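Local coordinates for aminotransferase TlmJ (Streptoalloteichus hindustanus, PDB 5UID), which probably catalyses pyridoxal 5'-phosphate-dependent amino-group transfer in natural-product biosynthesis, at residues Pro12-Ala17 against Ala252-Val257; Glu41-Glu46 against Gln258-Pro263. All coordinates share one frame; numbering follows the deposited sequence.

Contact 1: Pro12-Ala17 against Ala252-Val257; sequences PTLGEA and ASIGSV. With SO4 (sulfate ion), chain I.
At the rim of the cofactor pocket, L14, in the loop leading into helix 16-28, and A17, in that helix's first turn, pack against I254 and V257 near the start of the long helix 249-280. The leucine reaches over first: its CD2 methyl, anti to CA, lies 3.7 Å from I254 CG2. The two side chains cross at about a right angle, and CD2 and CG2 make the contact. I254 belongs to the pocket of pyridoxal-5'-phosphate, and its side chain comes within about 4 Å of a bound cofactor. In the dimer, F26 of the second subunit packs on both L14 and I254, so the subunit interface and the cofactor pocket meet at this small apolar patch. One helical turn further on, V257 has CG1 anti to its backbone N (chi1 176°), which carries that methyl to 3.8 Å from A17 CB; V257 CG2 lies 4.0 Å from A17 O. G15 is the N-cap of helix 16-28, and its N is hydrogen-bonded to E18 OE1. A sulfate, probably from the crystallisation liquor, sits at this helix start and accepts a hydrogen bond from E16 N to its O4 (2.9 Å, 148° at the hydrogen). The E16 carboxylate turns elsewhere, to a salt bridge between OE2 and R23 NH1 of the second subunit.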
ATOM      1  N   PRO A  12     -18.690   0.672   6.298  1.00 27.14           N
ATOM      2  CA  PRO A  12     -18.011   1.114   7.520  1.00 22.34           C
ATOM      3  C   PRO A  12     -18.755   2.256   8.197  1.00 28.25           C
ATOM      4  O   PRO A  12     -19.619   2.911   7.611  1.00 30.96           O
ATOM      5  CB  PRO A  12     -16.645   1.579   7.005  1.00 24.57           C
ATOM      6  CG  PRO A  12     -16.934   2.080   5.629  1.00 30.85           C
ATOM      7  CD  PRO A  12     -18.064   1.230   5.082  1.00 25.00           C
ATOM      8  N   THR A  13     -18.402   2.487   9.462  1.00 27.25           N
ATOM      9  CA  THR A  13     -18.955   3.594  10.244  1.00 29.53           C
ATOM     10  C   THR A  13     -17.797   4.389  10.838  1.00 31.06           C
ATOM     11  O   THR A  13     -17.223   3.998  11.859  1.00 31.20           O
ATOM     12  CB  THR A  13     -19.901   3.103  11.342  1.00 26.48           C
ATOM     13  OG1 THR A  13     -19.246   2.114  12.150  1.00 24.65           O
ATOM     14  CG2 THR A  13     -21.167   2.511  10.736  1.00 24.24           C
ATOM     15  N   LEU A  14     -17.450   5.498  10.191  1.00 27.47           N
ATOM     16  CA  LEU A  14     -16.444   6.427  10.686  1.00 28.25           C
ATOM     17  C   LEU A  14     -17.073   7.809  10.790  1.00 25.36           C
ATOM     18  O   LEU A  14     -17.758   8.254   9.863  1.00 25.55           O
ATOM     19  CB  LEU A  14     -15.215   6.461   9.770  1.00 25.11           C
ATOM     20  CG  LEU A  14     -14.220   5.294   9.875  1.00 24.97           C
ATOM     21  CD1 LEU A  14     -14.771   3.999   9.288  1.00 26.76           C
ATOM     22  CD2 LEU A  14     -12.898   5.655   9.214  1.00 24.75           C
ATOM     23  N   GLY A  15     -16.844   8.480  11.917  1.00 33.02           N
ATOM     24  CA  GLY A  15     -17.492   9.751  12.170  1.00 33.14           C
ATOM     25  C   GLY A  15     -16.633  10.775  12.887  1.00 35.32           C
ATOM     26  O   GLY A  15     -15.447  10.928  12.576  1.00 27.61           O
ATOM     27  N   GLU A  16     -17.227  11.475  13.859  1.00 33.73           N
ATOM     28  CA  GLU A  16     -16.550  12.605  14.490  1.00 36.54           C
ATOM     29  C   GLU A  16     -15.319  12.165  15.276  1.00 36.71           C
ATOM     30  O   GLU A  16     -14.291  12.854  15.257  1.00 35.48           O
ATOM     31  CB  GLU A  16     -17.521  13.359  15.399  1.00 43.48           C
ATOM     32  CG  GLU A  16     -18.601  14.129  14.655  1.00 59.58           C
ATOM     33  CD  GLU A  16     -18.053  15.303  13.859  1.00 64.85           C
ATOM     34  OE1 GLU A  16     -16.907  15.729  14.119  1.00 63.39           O
ATOM     35  OE2 GLU A  16     -18.776  15.802  12.971  1.00 68.38           O
ATOM     36  N   ALA A  17     -15.401  11.032  15.976  1.00 32.86           N
ATOM     37  CA  ALA A  17     -14.260  10.580  16.766  1.00 35.08           C
ATOM     38  C   ALA A  17     -13.075  10.232  15.874  1.00 39.02           C
ATOM     39  O   ALA A  17     -11.926  10.545  16.206  1.00 42.89           O
ATOM     40  CB  ALA A  17     -14.655   9.384  17.633  1.00 27.23           C
ATOM     41  N   ALA A 252      -3.287   4.803  11.330  1.00 26.48           N
ATOM     42  CA  ALA A 252      -3.125   4.193  12.646  1.00 28.86           C
ATOM     43  C   ALA A 252      -3.972   4.901  13.697  1.00 31.78           C
ATOM     44  O   ALA A 252      -4.554   4.251  14.573  1.00 29.03           O
ATOM     45  CB  ALA A 252      -1.651   4.197  13.050  1.00 22.04           C
ATOM     46  N   SER A 253      -4.051   6.234  13.632  1.00 28.22           N
ATOM     47  CA  SER A 253      -4.858   6.963  14.606  1.00 32.73           C
ATOM     48  C   SER A 253      -6.339   6.645  14.439  1.00 28.69           C
ATOM     49  O   SER A 253      -7.081   6.575  15.425  1.00 31.08           O
ATOM     50  CB  SER A 253      -4.614   8.466  14.483  1.00 32.44           C
ATOM     51  OG  SER A 253      -5.186   8.988  13.298  1.00 41.08           O
ATOM     52  N   ILE A 254      -6.786   6.455  13.197  1.00 26.86           N
ATOM     53  CA  ILE A 254      -8.142   5.969  12.964  1.00 31.49           C
ATOM     54  C   ILE A 254      -8.314   4.573  13.550  1.00 33.51           C
ATOM     55  O   ILE A 254      -9.359   4.249  14.127  1.00 35.32           O
ATOM     56  CB  ILE A 254      -8.464   5.996  11.458  1.00 28.67           C
ATOM     57  CG1 ILE A 254      -8.409   7.430  10.930  1.00 22.50           C
ATOM     58  CG2 ILE A 254      -9.828   5.375  11.180  1.00 25.68           C
ATOM     59  CD1 ILE A 254      -8.695   7.534   9.448  1.00 24.67           C
ATOM     60  N   GLY A 255      -7.287   3.728  13.419  1.00 31.50           N
ATOM     61  CA  GLY A 255      -7.395   2.359  13.902  1.00 27.10           C
ATOM     62  C   GLY A 255      -7.616   2.267  15.399  1.00 27.24           C
ATOM     63  O   GLY A 255      -8.403   1.443  15.872  1.00 24.83           O
ATOM     64  N   SER A 256      -6.915   3.102  16.171  1.00 22.37           N
ATOM     65  CA  SER A 256      -7.106   3.092  17.616  1.00 32.64           C
ATOM     66  C   SER A 256      -8.533   3.478  17.984  1.00 30.69           C
ATOM     67  O   SER A 256      -9.106   2.934  18.935  1.00 28.47           O
ATOM     68  CB  SER A 256      -6.103   4.029  18.290  1.00 27.14           C
ATOM     69  OG  SER A 256      -4.797   3.484  18.253  1.00 44.72           O
ATOM     70  N   VAL A 257      -9.126   4.412  17.236  1.00 29.77           N
ATOM     71  CA  VAL A 257     -10.508   4.800  17.498  1.00 30.22           C
ATOM     72  C   VAL A 257     -11.455   3.667  17.121  1.00 26.12           C
ATOM     73  O   VAL A 257     -12.363   3.316  17.885  1.00 24.13           O
ATOM     74  CB  VAL A 257     -10.853   6.102  16.750  1.00 30.53           C
ATOM     75  CG1 VAL A 257     -12.322   6.447  16.938  1.00 28.59           C
ATOM     76  CG2 VAL A 257      -9.969   7.246  17.229  1.00 29.28           C
TER
HETATM   77  S   SO4 I 405     -20.569   9.966  14.545  0.86 80.00           S
HETATM   78  O1  SO4 I 405     -19.877   8.726  14.205  0.86 78.58           O
HETATM   79  O2  SO4 I 405     -20.356  10.267  15.958  0.86 86.35           O
HETATM   80  O3  SO4 I 405     -21.998   9.809  14.293  0.86 84.71           O
HETATM   81  O4  SO4 I 405     -20.053  11.063  13.732  0.86 77.14           O

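Contact 2: Glu41-Glu46 against Gln258-Pro263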
ATOM      1  N   GLU A  41      -0.376  -0.503  17.181  1.00 33.20           N
ATOM      2  CA  GLU A  41       0.180  -1.847  17.313  1.00 32.45           C
ATOM      3  C   GLU A  41       0.029  -2.358  18.741  1.00 32.94           C
ATOM      4  O   GLU A  41      -0.420  -3.488  18.965  1.00 31.18           O
ATOM      5  CB  GLU A  41       1.650  -1.856  16.886  1.00 25.85           C
ATOM      6  CG  GLU A  41       1.864  -1.719  15.387  1.00 28.67           C
ATOM      7  CD  GLU A  41       3.323  -1.846  14.986  1.00 31.54           C
ATOM      8  OE1 GLU A  41       4.170  -2.070  15.874  1.00 38.63           O
ATOM      9  OE2 GLU A  41       3.623  -1.729  13.781  1.00 32.86           O
ATOM     10  N   ALA A  42       0.389  -1.529  19.725  1.00 27.99           N
ATOM     11  CA  ALA A  42       0.242  -1.934  21.120  1.00 34.46           C
ATOM     12  C   ALA A  42      -1.219  -2.173  21.475  1.00 32.54           C
ATOM     13  O   ALA A  42      -1.541  -3.113  22.213  1.00 37.30           O
ATOM     14  CB  ALA A  42       0.857  -0.880  22.040  1.00 27.60           C
ATOM     15  N   ASP A  43      -2.120  -1.333  20.959  1.00 28.70           N
ATOM     16  CA  ASP A  43      -3.544  -1.527  21.209  1.00 30.32           C
ATOM     17  C   ASP A  43      -4.036  -2.831  20.595  1.00 30.40           C
ATOM     18  O   ASP A  43      -4.738  -3.614  21.247  1.00 28.94           O
ATOM     19  CB  ASP A  43      -4.339  -0.341  20.659  1.00 37.03           C
ATOM     20  CG  ASP A  43      -4.147   0.921  21.477  1.00 45.34           C
ATOM     21  OD1 ASP A  43      -3.512   0.844  22.550  1.00 44.68           O
ATOM     22  OD2 ASP A  43      -4.632   1.989  21.044  1.00 46.09           O
ATOM     23  N   PHE A  44      -3.680  -3.080  19.332  1.00 24.00           N
ATOM     24  CA  PHE A  44      -4.144  -4.288  18.658  1.00 28.92           C
ATOM     25  C   PHE A  44      -3.554  -5.539  19.301  1.00 27.20           C
ATOM     26  O   PHE A  44      -4.250  -6.550  19.455  1.00 27.56           O
ATOM     27  CB  PHE A  44      -3.799  -4.225  17.168  1.00 26.54           C
ATOM     28  CG  PHE A  44      -4.592  -5.179  16.319  1.00 23.67           C
ATOM     29  CD1 PHE A  44      -5.924  -4.927  16.036  1.00 22.96           C
ATOM     30  CD2 PHE A  44      -4.006  -6.322  15.801  1.00 26.42           C
ATOM     31  CE1 PHE A  44      -6.662  -5.801  15.256  1.00 23.46           C
ATOM     32  CE2 PHE A  44      -4.736  -7.199  15.019  1.00 26.96           C
ATOM     33  CZ  PHE A  44      -6.066  -6.939  14.747  1.00 24.58           C
ATOM     34  N   ALA A  45      -2.279  -5.484  19.697  1.00 24.77           N
ATOM     35  CA  ALA A  45      -1.653  -6.626  20.361  1.00 31.84           C
ATOM     36  C   ALA A  45      -2.377  -6.982  21.653  1.00 36.98           C
ATOM     37  O   ALA A  45      -2.571  -8.165  21.959  1.00 40.37           O
ATOM     38  CB  ALA A  45      -0.179  -6.330  20.638  1.00 29.02           C
ATOM     39  N   GLU A  46      -2.780  -5.973  22.430  1.00 39.01           N
ATOM     40  CA  GLU A  46      -3.567  -6.240  23.629  1.00 40.05           C
ATOM     41  C   GLU A  46      -4.920  -6.842  23.270  1.00 37.18           C
ATOM     42  O   GLU A  46      -5.412  -7.742  23.960  1.00 34.61           O
ATOM     43  CB  GLU A  46      -3.746  -4.955  24.435  1.00 39.47           C
ATOM     44  CG  GLU A  46      -4.610  -5.116  25.677  1.00 47.62           C
ATOM     45  CD  GLU A  46      -4.842  -3.804  26.402  1.00 59.30           C
ATOM     46  OE1 GLU A  46      -4.202  -2.796  26.033  1.00 63.57           O
ATOM     47  OE2 GLU A  46      -5.667  -3.781  27.340  1.00 68.14           O
ATOM     48  N   GLN A 258     -11.254   3.074  15.942  1.00 29.01           N
ATOM     49  CA  GLN A 258     -12.110   1.973  15.508  1.00 32.03           C
ATOM     50  C   GLN A 258     -11.983   0.772  16.436  1.00 29.59           C
ATOM     51  O   GLN A 258     -12.968   0.065  16.687  1.00 35.67           O
ATOM     52  CB  GLN A 258     -11.766   1.577  14.071  1.00 26.66           C
ATOM     53  CG  GLN A 258     -12.174   2.601  13.026  1.00 29.85           C
ATOM     54  CD  GLN A 258     -13.598   2.408  12.542  1.00 25.26           C
ATOM     55  OE1 GLN A 258     -13.942   1.359  11.993  1.00 23.27           O
ATOM     56  NE2 GLN A 258     -14.436   3.418  12.746  1.00 25.12           N
ATOM     57  N   LEU A 259     -10.779   0.524  16.957  1.00 26.20           N
ATOM     58  CA  LEU A 259     -10.585  -0.605  17.862  1.00 28.02           C
ATOM     59  C   LEU A 259     -11.389  -0.431  19.146  1.00 26.05           C
ATOM     60  O   LEU A 259     -11.984  -1.391  19.648  1.00 27.02           O
ATOM     61  CB  LEU A 259      -9.098  -0.779  18.168  1.00 24.15           C
ATOM     62  CG  LEU A 259      -8.718  -1.973  19.045  1.00 29.11           C
ATOM     63  CD1 LEU A 259      -9.301  -3.259  18.476  1.00 27.51           C
ATOM     64  CD2 LEU A 259      -7.208  -2.077  19.175  1.00 33.15           C
ATOM     65  N   ARG A 260     -11.425   0.789  19.691  1.00 29.05           N
ATOM     66  CA  ARG A 260     -12.222   1.031  20.892  1.00 35.88           C
ATOM     67  C   ARG A 260     -13.711   0.864  20.622  1.00 35.05           C
ATOM     68  O   ARG A 260     -14.465   0.488  21.527  1.00 29.81           O
ATOM     69  CB  ARG A 260     -11.941   2.427  21.448  1.00 40.06           C
ATOM     70  CG  ARG A 260     -10.614   2.553  22.171  1.00 45.95           C
ATOM     71  CD  ARG A 260     -10.465   3.923  22.816  1.00 57.97           C
ATOM     72  NE  ARG A 260     -10.211   4.976  21.836  1.00 65.53           N
ATOM     73  CZ  ARG A 260      -8.997   5.382  21.476  1.00 65.20           C
ATOM     74  NH1 ARG A 260      -7.921   4.824  22.014  1.00 62.76           N
ATOM     75  NH2 ARG A 260      -8.858   6.349  20.578  1.00 63.66           N
ATOM     76  N   ARG A 261     -14.149   1.138  19.393  1.00 32.22           N
ATOM     77  CA  ARG A 261     -15.543   0.975  19.003  1.00 34.06           C
ATOM     78  C   ARG A 261     -15.868  -0.431  18.523  1.00 38.21           C
ATOM     79  O   ARG A 261     -17.051  -0.752  18.360  1.00 39.51           O
ATOM     80  CB  ARG A 261     -15.905   1.977  17.899  1.00 27.16           C
ATOM     81  CG  ARG A 261     -15.721   3.440  18.286  1.00 33.95           C
ATOM     82  CD  ARG A 261     -16.107   4.363  17.139  1.00 33.30           C
ATOM     83  NE  ARG A 261     -17.529   4.269  16.817  1.00 39.65           N
ATOM     84  CZ  ARG A 261     -18.096   4.823  15.749  1.00 36.87           C
ATOM     85  NH1 ARG A 261     -17.360   5.512  14.887  1.00 34.95           N
ATOM     86  NH2 ARG A 261     -19.398   4.683  15.540  1.00 27.48           N
ATOM     87  N   LEU A 262     -14.852  -1.268  18.299  1.00 34.75           N
ATOM     88  CA  LEU A 262     -15.078  -2.600  17.736  1.00 32.07           C
ATOM     89  C   LEU A 262     -16.066  -3.438  18.539  1.00 29.17           C
ATOM     90  O   LEU A 262     -16.953  -4.051  17.921  1.00 26.95           O
ATOM     91  CB  LEU A 262     -13.735  -3.323  17.576  1.00 31.63           C
ATOM     92  CG  LEU A 262     -13.787  -4.753  17.036  1.00 28.25           C
ATOM     93  CD1 LEU A 262     -14.437  -4.784  15.663  1.00 23.55           C
ATOM     94  CD2 LEU A 262     -12.393  -5.369  16.988  1.00 27.61           C
ATOM     95  N   PRO A 263     -15.978  -3.531  19.875  1.00 30.43           N
ATOM     96  CA  PRO A 263     -16.991  -4.320  20.601  1.00 32.78           C
ATOM     97  C   PRO A 263     -18.415  -3.867  20.326  1.00 30.57           C
ATOM     98  O   PRO A 263     -19.310  -4.709  20.184  1.00 29.43           O
ATOM     99  CB  PRO A 263     -16.602  -4.118  22.072  1.00 34.33           C
ATOM    100  CG  PRO A 263     -15.144  -3.845  22.032  1.00 39.70           C
ATOM    101  CD  PRO A 263     -14.930  -3.036  20.786  1.00 34.30           C
TER
HETATM  102  O   HOH W   1      -4.974   4.352  22.090  1.00 36.43           O
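D43 and F44, on helix 35-48, receive the side chain of L259 from helix 249-280 in what is, by family and strand order, a fold type I aminotransferase. The two short helical segments point much the same way, 23° apart, and their axes come no closer than 10.9 Å, a gap spanned by the side chain of L259 and, beside it, by a water between D43 and R260. Starting at E41, OE2 takes a hydrogen bond from S57 N and ties the helix to strand 55-58. At D43, L259, with CG anti to its own backbone N (chi1 -177°), sets CD2 against the aspartate's backbone and CB: L259 CD2 is 3.6 Å from D43 C and 3.7 Å from D43 CB. The D43 carboxylate meets R260 through a water, whose oxygen donates to D43 OD2 at 2.6 Å and accepts from R260 NH1 at 3.0 Å, lying in the guanidinium plane at its edge. D43 OD2 and R260 NH1 are 4.4 Å apart with the oxygen well out of that plane, at most a longer-range attraction between opposite charges, not a salt bridge. Buried F44 follows, its ring making edge-to-face stacks with W181 and F183. The nearest atom of F44 to L259 is its backbone N: L259 CD2 lies 3.7 Å from F44 N, but 4.4 Å from F44 CD1.

The centres of contacts 1 and 2 are about 11 Å apart, on the same side of the chain's centre, and both draw on helix 249-280, using consecutive six-residue portions of it. Their other halves come from helix 16-28 with its leading loop and from helix 35-48, which follow each other in the chain, so the segments alternate: 12-17, 41-46, 252-257, 258-263. The two contacts also touch: T13 O of contact 1 is probably hydrogen-bonded to Q258 NE2 of contact 2, and S256 OG to D43 OD2. The long helix thus joins the N-terminal helices, with the cofactor pocket and subunit interface beside contact 1 and the sheet side beside contact 2.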